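Local coordinates for protein tyrosyl-tRNA synthetase (Aeropyrum pernix, PDB 2CYA) that probably activates tyrosine with ATP to form tyrosyl-adenylate and then transfers the tyrosyl group to the acceptor end of its cognate tRNA, at residues R9-I13 with E64-D68; S70-W76 with V112-E118; R132-A137 with V197-R203; I279-L284 with V330-L334. All coordinates share one frame; numbering follows the deposited sequence.

Contacts 1 and 2 follow each other along one piece of chain: 64-68 leads out of a helix into strand 68-73, and 70-76 carries that strand on to its pairing with 112-118, the two centres lying about 21 Å apart. Contact 2 comes nearest the probable tyrosine pocket, with the side chain of L72 about 3 Å from that of D172 and about 4 Å from that of Y39. Contact 3, about 23 Å from contact 2 between centres, shares with it the neighbourhood of the second subunit. Contact 4 lies across the chain's centre from both, about 42 Å from contact 3 between centres; its I283 side chain is about 8 Å from those of H49 and W52, inferred to bind ATP.

Contact 1 (R9-I13 with E64-D68); sequences RFNRI and EAGVD
R9 reaches from helix 5-14 to the carbonyl of A65 and grips it side-on: NE lies 2.8 Å from A65 O and NH2 lies 3.0 Å from the same A65 O. The oxygen sits at the edge of the guanidinium, close to its plane, so both N-H groups are used on one acceptor, though neither bond is straight (149° at the NE hydrogen, 137° at that of NH2). A bend at chi3 turns the end of the otherwise extended R9 chain to the loop. Beyond the grip, NH2 passes near the CA of G66.

The tight part is the methyl of A65, which points at the helix. I13 packs on it with CG1, 3.6 Å from A65 CB, and with CD1 close by; R12, one residue earlier in the helix, adds its CG. I13 CD1 also reaches V67 CG2, a looser touch at 4.4 Å. Inside the fold, I13 and F10 lie against L26 of helix 23-32.

The solvent side is slacker. There R12 meets the exposed E64 in a salt bridge without a hydrogen bond: E64 OE1 stands over one face of the guanidinium, 3.5 Å from R12 NH1. The two flat groups are 46° apart, and R12 gets there through bends at chi2 and chi3.

What R9 holds is the end of helix 51-64, closed by a Schellman motif with G66, at positive phi, as its C-prime residue: V67 N returns to L62 O and G66 N to V63 O. This is the helix-to-strand turn of a Rossmann-type class I synthetase core, leading into strand 68-73.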
# COMPACT_ATOMS: atom_id res chain seq x y z
N ARG A 9 2.56 -35.61 15.29
CA ARG A 9 2.76 -34.45 14.42
C ARG A 9 2.66 -33.20 15.25
O ARG A 9 3.49 -32.30 15.14
CB ARG A 9 1.72 -34.40 13.31
CG ARG A 9 1.81 -35.53 12.33
CD ARG A 9 0.68 -35.46 11.34
NE ARG A 9 0.88 -34.43 10.33
CZ ARG A 9 -0.03 -34.09 9.43
NH1 ARG A 9 -1.21 -34.69 9.43
NH2 ARG A 9 0.24 -33.17 8.52
N PHE A 10 1.65 -33.16 16.11
CA PHE A 10 1.46 -32.01 16.96
C PHE A 10 2.65 -31.73 17.87
O PHE A 10 3.17 -30.61 17.89
CB PHE A 10 0.20 -32.14 17.81
CG PHE A 10 -0.03 -30.97 18.74
CD1 PHE A 10 -0.68 -29.83 18.29
CD2 PHE A 10 0.45 -31.00 20.05
CE1 PHE A 10 -0.85 -28.73 19.14
CE2 PHE A 10 0.28 -29.92 20.90
CZ PHE A 10 -0.37 -28.77 20.44
N ASN A 11 3.10 -32.74 18.63
CA ASN A 11 4.24 -32.53 19.54
C ASN A 11 5.50 -32.14 18.78
O ASN A 11 6.34 -31.42 19.30
CB ASN A 11 4.53 -33.76 20.38
CG ASN A 11 3.42 -34.07 21.37
OD1 ASN A 11 2.86 -33.18 22.01
ND2 ASN A 11 3.10 -35.35 21.50
N ARG A 12 5.63 -32.64 17.57
CA ARG A 12 6.78 -32.32 16.75
C ARG A 12 6.72 -30.84 16.34
O ARG A 12 7.73 -30.15 16.33
CB ARG A 12 6.79 -33.21 15.50
CG ARG A 12 7.54 -32.62 14.32
CD ARG A 12 8.58 -33.59 13.82
NE ARG A 12 9.60 -33.80 14.84
CZ ARG A 12 10.45 -34.83 14.84
NH1 ARG A 12 10.39 -35.74 13.87
NH2 ARG A 12 11.35 -34.94 15.81
N ILE A 13 5.53 -30.37 15.99
CA ILE A 13 5.32 -28.98 15.60
C ILE A 13 5.38 -28.07 16.82
O ILE A 13 5.98 -26.99 16.77
CB ILE A 13 3.95 -28.79 14.89
CG1 ILE A 13 3.99 -29.45 13.52
CG2 ILE A 13 3.60 -27.33 14.78
CD1 ILE A 13 2.64 -29.54 12.85
N GLU A 64 8.95 -32.10 8.51
CA GLU A 64 8.91 -33.52 8.86
C GLU A 64 7.54 -33.90 9.39
O GLU A 64 7.21 -35.08 9.48
CB GLU A 64 10.02 -33.87 9.89
CG GLU A 64 11.43 -33.53 9.38
CD GLU A 64 12.55 -33.88 10.37
OE1 GLU A 64 12.34 -33.83 11.61
OE2 GLU A 64 13.66 -34.20 9.89
N ALA A 65 6.74 -32.90 9.74
CA ALA A 65 5.39 -33.15 10.24
C ALA A 65 4.37 -33.13 9.09
O ALA A 65 3.16 -33.13 9.31
CB ALA A 65 5.04 -32.12 11.30
N GLY A 66 4.86 -33.13 7.85
CA GLY A 66 3.96 -33.14 6.72
C GLY A 66 3.44 -31.81 6.17
O GLY A 66 2.66 -31.82 5.22
N VAL A 67 3.84 -30.68 6.74
CA VAL A 67 3.39 -29.36 6.25
C VAL A 67 4.10 -28.94 4.95
O VAL A 67 5.32 -29.04 4.87
CB VAL A 67 3.64 -28.26 7.31
CG1 VAL A 67 3.20 -26.90 6.75
CG2 VAL A 67 2.87 -28.59 8.61
N ASP A 68 3.37 -28.51 3.93
CA ASP A 68 4.01 -28.04 2.69
C ASP A 68 4.49 -26.63 3.03
O ASP A 68 3.69 -25.70 3.21
CB ASP A 68 3.01 -28.01 1.51
CG ASP A 68 2.78 -29.39 0.89
OD1 ASP A 68 3.77 -30.09 0.54
OD2 ASP A 68 1.60 -29.79 0.73

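Contact 2 (S70-W76 with V112-E118); sequences SVLEATW and VRFVDAE
S70 and R113 meet at the start of two parallel strands, where NE and NH2 of R113 both bond to S70 OG, each at 3.0 Å. R113 runs outward from CB, which passes 3.9 Å from S70 OG, and CG leaves opposite the backbone N (chi1 -176°). The bend at chi3 then brings NE and NH2 round so that S70 OG lies at the guanidinium edge, while V115 CG2 sits over the centre of one face.

Backbone bonds alternate onward: V71 N to R113 O, V115 N to V71 O, E73 N to V115 O, and A117 N to E73 O. On one face V71 lies alongside the F114 ring, its CB 3.8 Å from F114 CD2. A water donating to E73 OE1 and D116 OD2 joins the two carboxylates; E73 also holds a salt bridge to R99. D116 OD1 caps the next helix by accepting from E118 N at 2.7 Å. W76 NE1 gives E118 OE1 a nearly straight bond (169°) in the indole plane.

Strands 68-73 and 113-116, joined through helix 88-104, form a beta-alpha-beta crossover of the Rossmann-type core, 113-116 being outermost within this chain. Helix 88-104 packs over the E73 and F114 face, L72 turns to D172 of helix 161-175, and I131 of the second subunit packs on W76.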
# COMPACT_ATOMS: atom_id res chain seq x y z
N SER A 70 7.02 -23.08 2.84
CA SER A 70 7.66 -22.04 2.04
C SER A 70 8.37 -21.07 2.97
O SER A 70 7.97 -20.85 4.13
CB SER A 70 6.63 -21.22 1.24
OG SER A 70 5.87 -22.03 0.36
N VAL A 71 9.45 -20.50 2.47
CA VAL A 71 10.18 -19.51 3.24
C VAL A 71 10.05 -18.25 2.37
O VAL A 71 10.40 -18.27 1.18
CB VAL A 71 11.68 -19.86 3.44
CG1 VAL A 71 12.41 -18.64 4.04
CG2 VAL A 71 11.85 -21.06 4.42
N LEU A 72 9.50 -17.19 2.93
CA LEU A 72 9.38 -15.95 2.14
C LEU A 72 10.56 -15.04 2.46
O LEU A 72 10.70 -14.57 3.58
CB LEU A 72 8.07 -15.20 2.46
CG LEU A 72 8.00 -13.86 1.71
CD1 LEU A 72 7.79 -14.15 0.21
CD2 LEU A 72 6.84 -12.95 2.25
N GLU A 73 11.40 -14.79 1.47
CA GLU A 73 12.53 -13.88 1.68
C GLU A 73 11.85 -12.52 1.53
O GLU A 73 11.66 -12.05 0.42
CB GLU A 73 13.59 -14.13 0.60
CG GLU A 73 14.10 -15.57 0.72
CD GLU A 73 14.97 -16.04 -0.42
OE1 GLU A 73 14.89 -15.45 -1.53
OE2 GLU A 73 15.73 -17.02 -0.21
N ALA A 74 11.48 -11.93 2.67
CA ALA A 74 10.75 -10.66 2.72
C ALA A 74 11.62 -9.46 2.41
O ALA A 74 11.82 -8.59 3.26
CB ALA A 74 10.10 -10.51 4.08
N THR A 75 12.13 -9.42 1.18
CA THR A 75 13.03 -8.36 0.77
C THR A 75 12.42 -6.97 0.77
O THR A 75 13.08 -6.02 1.18
CB THR A 75 13.62 -8.65 -0.63
OG1 THR A 75 12.56 -8.66 -1.60
CG2 THR A 75 14.35 -10.01 -0.63
N TRP A 76 11.17 -6.85 0.34
CA TRP A 76 10.52 -5.55 0.32
C TRP A 76 10.28 -5.05 1.75
O TRP A 76 10.38 -3.86 2.04
CB TRP A 76 9.20 -5.62 -0.48
CG TRP A 76 9.44 -5.60 -1.96
CD1 TRP A 76 10.42 -6.28 -2.64
CD2 TRP A 76 8.71 -4.87 -2.95
NE1 TRP A 76 10.34 -6.01 -3.99
CE2 TRP A 76 9.29 -5.14 -4.21
CE3 TRP A 76 7.61 -4.00 -2.90
CZ2 TRP A 76 8.82 -4.58 -5.39
CZ3 TRP A 76 7.13 -3.44 -4.09
CH2 TRP A 76 7.74 -3.73 -5.31
N VAL A 112 11.68 -27.46 0.73
CA VAL A 112 11.19 -26.11 1.05
C VAL A 112 11.16 -25.23 -0.20
O VAL A 112 12.09 -25.25 -1.00
CB VAL A 112 12.10 -25.41 2.08
CG1 VAL A 112 11.56 -24.01 2.40
CG2 VAL A 112 12.21 -26.24 3.35
N ARG A 113 10.09 -24.47 -0.38
CA ARG A 113 9.99 -23.56 -1.51
C ARG A 113 10.41 -22.15 -1.07
O ARG A 113 9.73 -21.50 -0.27
CB ARG A 113 8.56 -23.55 -2.05
CG ARG A 113 8.39 -22.70 -3.31
CD ARG A 113 6.92 -22.59 -3.74
NE ARG A 113 6.05 -22.06 -2.68
CZ ARG A 113 5.18 -21.06 -2.85
NH1 ARG A 113 5.06 -20.48 -4.04
NH2 ARG A 113 4.41 -20.67 -1.84
N PHE A 114 11.54 -21.69 -1.57
CA PHE A 114 12.03 -20.35 -1.25
C PHE A 114 11.41 -19.38 -2.24
O PHE A 114 11.44 -19.62 -3.45
CB PHE A 114 13.56 -20.29 -1.32
CG PHE A 114 14.24 -20.96 -0.16
CD1 PHE A 114 14.50 -22.33 -0.18
CD2 PHE A 114 14.58 -20.23 0.98
CE1 PHE A 114 15.10 -22.96 0.91
CE2 PHE A 114 15.18 -20.85 2.08
CZ PHE A 114 15.45 -22.21 2.04
N VAL A 115 10.82 -18.31 -1.71
CA VAL A 115 10.13 -17.30 -2.50
C VAL A 115 10.65 -15.91 -2.16
O VAL A 115 10.69 -15.53 -0.99
CB VAL A 115 8.61 -17.31 -2.18
CG1 VAL A 115 7.84 -16.47 -3.19
CG2 VAL A 115 8.10 -18.71 -2.16
N ASP A 116 11.05 -15.17 -3.18
CA ASP A 116 11.50 -13.79 -3.00
C ASP A 116 10.23 -12.92 -3.05
O ASP A 116 9.37 -13.12 -3.90
CB ASP A 116 12.44 -13.38 -4.16
CG ASP A 116 13.03 -11.98 -3.98
OD1 ASP A 116 12.25 -11.02 -3.78
OD2 ASP A 116 14.26 -11.85 -4.03
N ALA A 117 10.09 -11.97 -2.12
CA ALA A 117 8.90 -11.11 -2.10
C ALA A 117 8.62 -10.49 -3.49
O ALA A 117 7.48 -10.14 -3.80
CB ALA A 117 9.08 -10.02 -1.07
N GLU A 118 9.65 -10.36 -4.31
CA GLU A 118 9.50 -9.78 -5.64
C GLU A 118 8.48 -10.52 -6.49
O GLU A 118 7.80 -9.92 -7.32
CB GLU A 118 10.84 -9.77 -6.38
CG GLU A 118 10.84 -8.87 -7.60
CD GLU A 118 11.80 -7.71 -7.45
OE1 GLU A 118 11.84 -7.07 -6.37
OE2 GLU A 118 12.52 -7.44 -8.44
O HOH W 1 15.90 -13.18 -2.22
O HOH W 2 13.91 -8.92 -4.41

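Contact 3 (R132-A137 with V197-R203); sequences RVAKRA and VAEKLGR
L201 is the hub of the apolar contacts, one methyl going to V133 of the helix and the other to R136 just after it. Its CD2 presses on V133 CG2 at 3.4 Å, tighter than carbon pairs usually pack, with the two side chains set roughly perpendicular. CD1 meets the aliphatic part of R136, coming within 3.4 Å of R136 CD, as L201 and R136 lie alongside, running opposite ways. V197 supplies the inner edge: CG1 faces V133 CG1, and CG2 lies 4.4 Å from A137 CB and near R136 O.

Mixed contacts lie farther out. K200 lays its CB 3.7 Å from R136 CG, the two chains crossing at a slant. Bends at chi2 and chi3 fold R136 over this end of the turn.

Among the polar groups, R132 places NH2 3.6 Å from L201 O, which lies at the edge of its guanidinium, near the plane. R203 comes close by, its NE 4.2 Å from R132 NH2, with the guanidinium planes 37° apart; these like charges would be expected to repel.

S171 and F174 of helix 161-175 back V133 and V197 respectively, while K135 makes a salt bridge to D82 of the second subunit. The turn that receives helix 124-135 is a Schellman motif ending helix 188-198, with G202 as C-prime residue: R203 N bonds to A198 O and G202 N to E199 O.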
# COMPACT_ATOMS: atom_id res chain seq x y z
N ARG A 132 -7.70 -4.98 -0.14
CA ARG A 132 -8.86 -5.54 0.53
C ARG A 132 -8.59 -5.68 2.03
O ARG A 132 -9.47 -5.45 2.87
CB ARG A 132 -9.22 -6.87 -0.12
CG ARG A 132 -9.86 -6.65 -1.49
CD ARG A 132 -9.84 -7.90 -2.32
NE ARG A 132 -10.20 -9.05 -1.50
CZ ARG A 132 -9.83 -10.29 -1.77
NH1 ARG A 132 -9.09 -10.53 -2.86
NH2 ARG A 132 -10.17 -11.28 -0.95
N VAL A 133 -7.35 -6.03 2.39
CA VAL A 133 -7.01 -6.15 3.79
C VAL A 133 -7.07 -4.78 4.45
O VAL A 133 -7.58 -4.65 5.56
CB VAL A 133 -5.60 -6.74 4.01
CG1 VAL A 133 -5.23 -6.61 5.47
CG2 VAL A 133 -5.57 -8.22 3.60
N ALA A 134 -6.55 -3.76 3.78
CA ALA A 134 -6.55 -2.42 4.34
C ALA A 134 -7.98 -1.87 4.54
O ALA A 134 -8.20 -1.02 5.40
CB ALA A 134 -5.75 -1.47 3.46
N LYS A 135 -8.93 -2.35 3.74
CA LYS A 135 -10.30 -1.87 3.85
C LYS A 135 -11.03 -2.46 5.05
O LYS A 135 -12.04 -1.93 5.49
CB LYS A 135 -11.09 -2.21 2.57
CG LYS A 135 -10.66 -1.42 1.35
CD LYS A 135 -11.44 -1.81 0.09
CE LYS A 135 -12.95 -1.59 0.23
NZ LYS A 135 -13.28 -0.17 0.56
N ARG A 136 -10.50 -3.57 5.57
CA ARG A 136 -11.11 -4.24 6.70
C ARG A 136 -10.41 -4.04 8.03
O ARG A 136 -10.64 -4.80 8.97
CB ARG A 136 -11.21 -5.73 6.42
CG ARG A 136 -12.60 -6.21 6.19
CD ARG A 136 -12.87 -6.53 4.75
NE ARG A 136 -14.12 -5.93 4.32
CZ ARG A 136 -14.75 -6.23 3.19
NH1 ARG A 136 -14.25 -7.15 2.37
NH2 ARG A 136 -15.88 -5.60 2.88
N ALA A 137 -9.56 -3.02 8.11
CA ALA A 137 -8.86 -2.76 9.36
C ALA A 137 -8.60 -1.28 9.53
O ALA A 137 -7.89 -0.65 8.73
CB ALA A 137 -7.55 -3.52 9.39
N VAL A 197 -8.75 -10.65 10.61
CA VAL A 197 -9.25 -10.21 9.33
C VAL A 197 -9.63 -11.30 8.34
O VAL A 197 -10.47 -11.08 7.46
CB VAL A 197 -8.18 -9.26 8.71
CG1 VAL A 197 -8.21 -9.30 7.19
CG2 VAL A 197 -8.40 -7.86 9.22
N ALA A 198 -9.04 -12.47 8.49
CA ALA A 198 -9.27 -13.59 7.58
C ALA A 198 -10.72 -13.92 7.20
O ALA A 198 -11.04 -14.05 6.01
CB ALA A 198 -8.59 -14.85 8.14
N GLU A 199 -11.60 -14.07 8.18
CA GLU A 199 -13.00 -14.43 7.87
C GLU A 199 -13.73 -13.30 7.13
O GLU A 199 -14.50 -13.56 6.21
CB GLU A 199 -13.73 -14.86 9.16
CG GLU A 199 -13.20 -16.20 9.69
CD GLU A 199 -13.81 -16.65 11.02
OE1 GLU A 199 -14.74 -15.99 11.53
OE2 GLU A 199 -13.34 -17.68 11.55
N LYS A 200 -13.45 -12.06 7.48
CA LYS A 200 -14.07 -10.93 6.79
C LYS A 200 -13.75 -10.93 5.29
O LYS A 200 -14.59 -10.54 4.49
CB LYS A 200 -13.59 -9.61 7.40
CG LYS A 200 -14.12 -9.40 8.79
CD LYS A 200 -13.48 -8.19 9.44
CE LYS A 200 -13.99 -8.04 10.86
NZ LYS A 200 -13.31 -6.93 11.57
N LEU A 201 -12.55 -11.37 4.93
CA LEU A 201 -12.13 -11.42 3.53
C LEU A 201 -12.33 -12.77 2.87
O LEU A 201 -11.94 -12.95 1.72
CB LEU A 201 -10.64 -11.07 3.39
CG LEU A 201 -10.14 -9.64 3.62
CD1 LEU A 201 -10.63 -9.11 4.95
CD2 LEU A 201 -8.63 -9.65 3.57
N GLY A 202 -12.90 -13.74 3.57
CA GLY A 202 -13.06 -15.03 2.93
C GLY A 202 -11.73 -15.75 2.76
O GLY A 202 -11.58 -16.56 1.85
N ARG A 203 -10.77 -15.47 3.62
CA ARG A 203 -9.46 -16.11 3.56
C ARG A 203 -9.27 -17.01 4.78
O ARG A 203 -9.88 -16.78 5.81
CB ARG A 203 -8.35 -15.05 3.55
CG ARG A 203 -8.25 -14.30 2.24
CD ARG A 203 -7.71 -15.24 1.19
NE ARG A 203 -7.86 -14.69 -0.14
CZ ARG A 203 -7.17 -15.11 -1.19
NH1 ARG A 203 -6.27 -16.09 -1.06
NH2 ARG A 203 -7.37 -14.54 -2.37

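Contact 4 (I279-L284 with V330-L334); sequences IARYIL and VAESL
L284 points its forked end at helix 323-346 and straddles S333: CD1 and CD2 each come to 3.7 Å from S333 CB. From there CD1 runs on to V330, 4.1 Å from V330 CA, and CD2 to the backbone N of L334. With CG set opposite the carbonyl carbon (chi1 -58°) and chi2 extended, the leucine reaches straight across.

I279, one turn earlier, offers its CG2 methyl to two partners. It slants across V330, 3.9 Å from V330 CG1, and stands at about a right angle to L334, 4.1 Å from L334 CD1. V330 divides its branches in turn, CG1 to I279 and CG2 to A280 CB and L284 CD1. L334 CD1 also lies at 4.4 Å from I283 CG2, a loose touch. The serine hydroxyl takes no part in this apolar face; S333 OG bonds back to A329 O in its own helix.

At I279 O helix 275-284 widens into a pi-type turn, that carbonyl accepting from both I283 N and L284 N.

The two segments run nearly parallel, 14° between axes 11.1 Å apart. I261 of helix 254-262 packs on I279 and L334, F290 of a loop touches L284 and S333, and I283 rests on V54 of helix 51-64.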
# COMPACT_ATOMS: atom_id res chain seq x y z
N ILE A 279 20.32 -20.21 24.87
CA ILE A 279 21.09 -20.85 23.81
C ILE A 279 21.14 -22.35 24.06
O ILE A 279 20.94 -23.16 23.14
CB ILE A 279 22.51 -20.29 23.75
CG1 ILE A 279 22.47 -18.85 23.22
CG2 ILE A 279 23.42 -21.22 22.94
CD1 ILE A 279 23.78 -18.12 23.29
N ALA A 280 21.39 -22.74 25.30
CA ALA A 280 21.47 -24.17 25.63
C ALA A 280 20.14 -24.85 25.35
O ALA A 280 20.08 -25.90 24.72
CB ALA A 280 21.83 -24.35 27.10
N ARG A 281 19.06 -24.23 25.81
CA ARG A 281 17.74 -24.80 25.61
C ARG A 281 17.22 -24.80 24.17
O ARG A 281 16.77 -25.83 23.66
CB ARG A 281 16.73 -24.07 26.50
CG ARG A 281 15.33 -24.66 26.36
CD ARG A 281 14.27 -23.86 27.11
NE ARG A 281 12.94 -24.41 26.89
CZ ARG A 281 11.82 -23.87 27.35
NH1 ARG A 281 11.86 -22.75 28.06
NH2 ARG A 281 10.65 -24.45 27.09
N TYR A 282 17.27 -23.65 23.51
CA TYR A 282 16.71 -23.52 22.17
C TYR A 282 17.57 -23.93 20.99
O TYR A 282 17.05 -24.23 19.92
CB TYR A 282 16.21 -22.09 21.98
CG TYR A 282 15.13 -21.71 22.96
CD1 TYR A 282 14.05 -22.57 23.20
CD2 TYR A 282 15.17 -20.50 23.67
CE1 TYR A 282 13.06 -22.24 24.11
CE2 TYR A 282 14.18 -20.17 24.58
CZ TYR A 282 13.12 -21.05 24.80
OH TYR A 282 12.09 -20.72 25.64
N ILE A 283 18.88 -23.93 21.18
CA ILE A 283 19.78 -24.29 20.12
C ILE A 283 20.54 -25.61 20.37
O ILE A 283 20.47 -26.53 19.56
CB ILE A 283 20.78 -23.16 19.86
CG1 ILE A 283 20.02 -21.91 19.39
CG2 ILE A 283 21.78 -23.59 18.81
CD1 ILE A 283 20.91 -20.71 19.19
N LEU A 284 21.25 -25.71 21.49
CA LEU A 284 22.03 -26.93 21.74
C LEU A 284 21.16 -28.16 21.98
O LEU A 284 21.35 -29.18 21.32
CB LEU A 284 23.02 -26.73 22.89
CG LEU A 284 24.05 -25.59 22.73
CD1 LEU A 284 24.92 -25.54 23.99
CD2 LEU A 284 24.93 -25.80 21.48
N VAL A 330 28.88 -24.21 27.10
CA VAL A 330 27.98 -23.76 26.05
C VAL A 330 28.80 -23.24 24.89
O VAL A 330 28.52 -23.54 23.73
CB VAL A 330 27.00 -22.68 26.60
CG1 VAL A 330 26.38 -21.86 25.45
CG2 VAL A 330 25.90 -23.37 27.41
N ALA A 331 29.86 -22.48 25.20
CA ALA A 331 30.72 -21.92 24.18
C ALA A 331 31.31 -23.01 23.31
O ALA A 331 31.26 -22.92 22.08
CB ALA A 331 31.84 -21.12 24.83
N GLU A 332 31.84 -24.04 23.95
CA GLU A 332 32.46 -25.14 23.21
C GLU A 332 31.45 -25.92 22.37
O GLU A 332 31.77 -26.29 21.23
CB GLU A 332 33.24 -26.05 24.18
CG GLU A 332 34.41 -25.33 24.92
CD GLU A 332 35.44 -24.73 23.96
OE1 GLU A 332 35.91 -25.47 23.06
OE2 GLU A 332 35.78 -23.53 24.11
N SER A 333 30.24 -26.17 22.88
CA SER A 333 29.22 -26.87 22.09
C SER A 333 28.73 -26.00 20.92
O SER A 333 28.48 -26.48 19.81
CB SER A 333 28.03 -27.24 22.97
OG SER A 333 28.45 -28.02 24.06
N LEU A 334 28.59 -24.70 21.16
CA LEU A 334 28.13 -23.78 20.12
C LEU A 334 29.12 -23.78 18.97
O LEU A 334 28.76 -23.69 17.80
CB LEU A 334 28.02 -22.37 20.71
CG LEU A 334 27.13 -21.37 20.00
CD1 LEU A 334 25.77 -22.00 19.71
CD2 LEU A 334 27.00 -20.13 20.92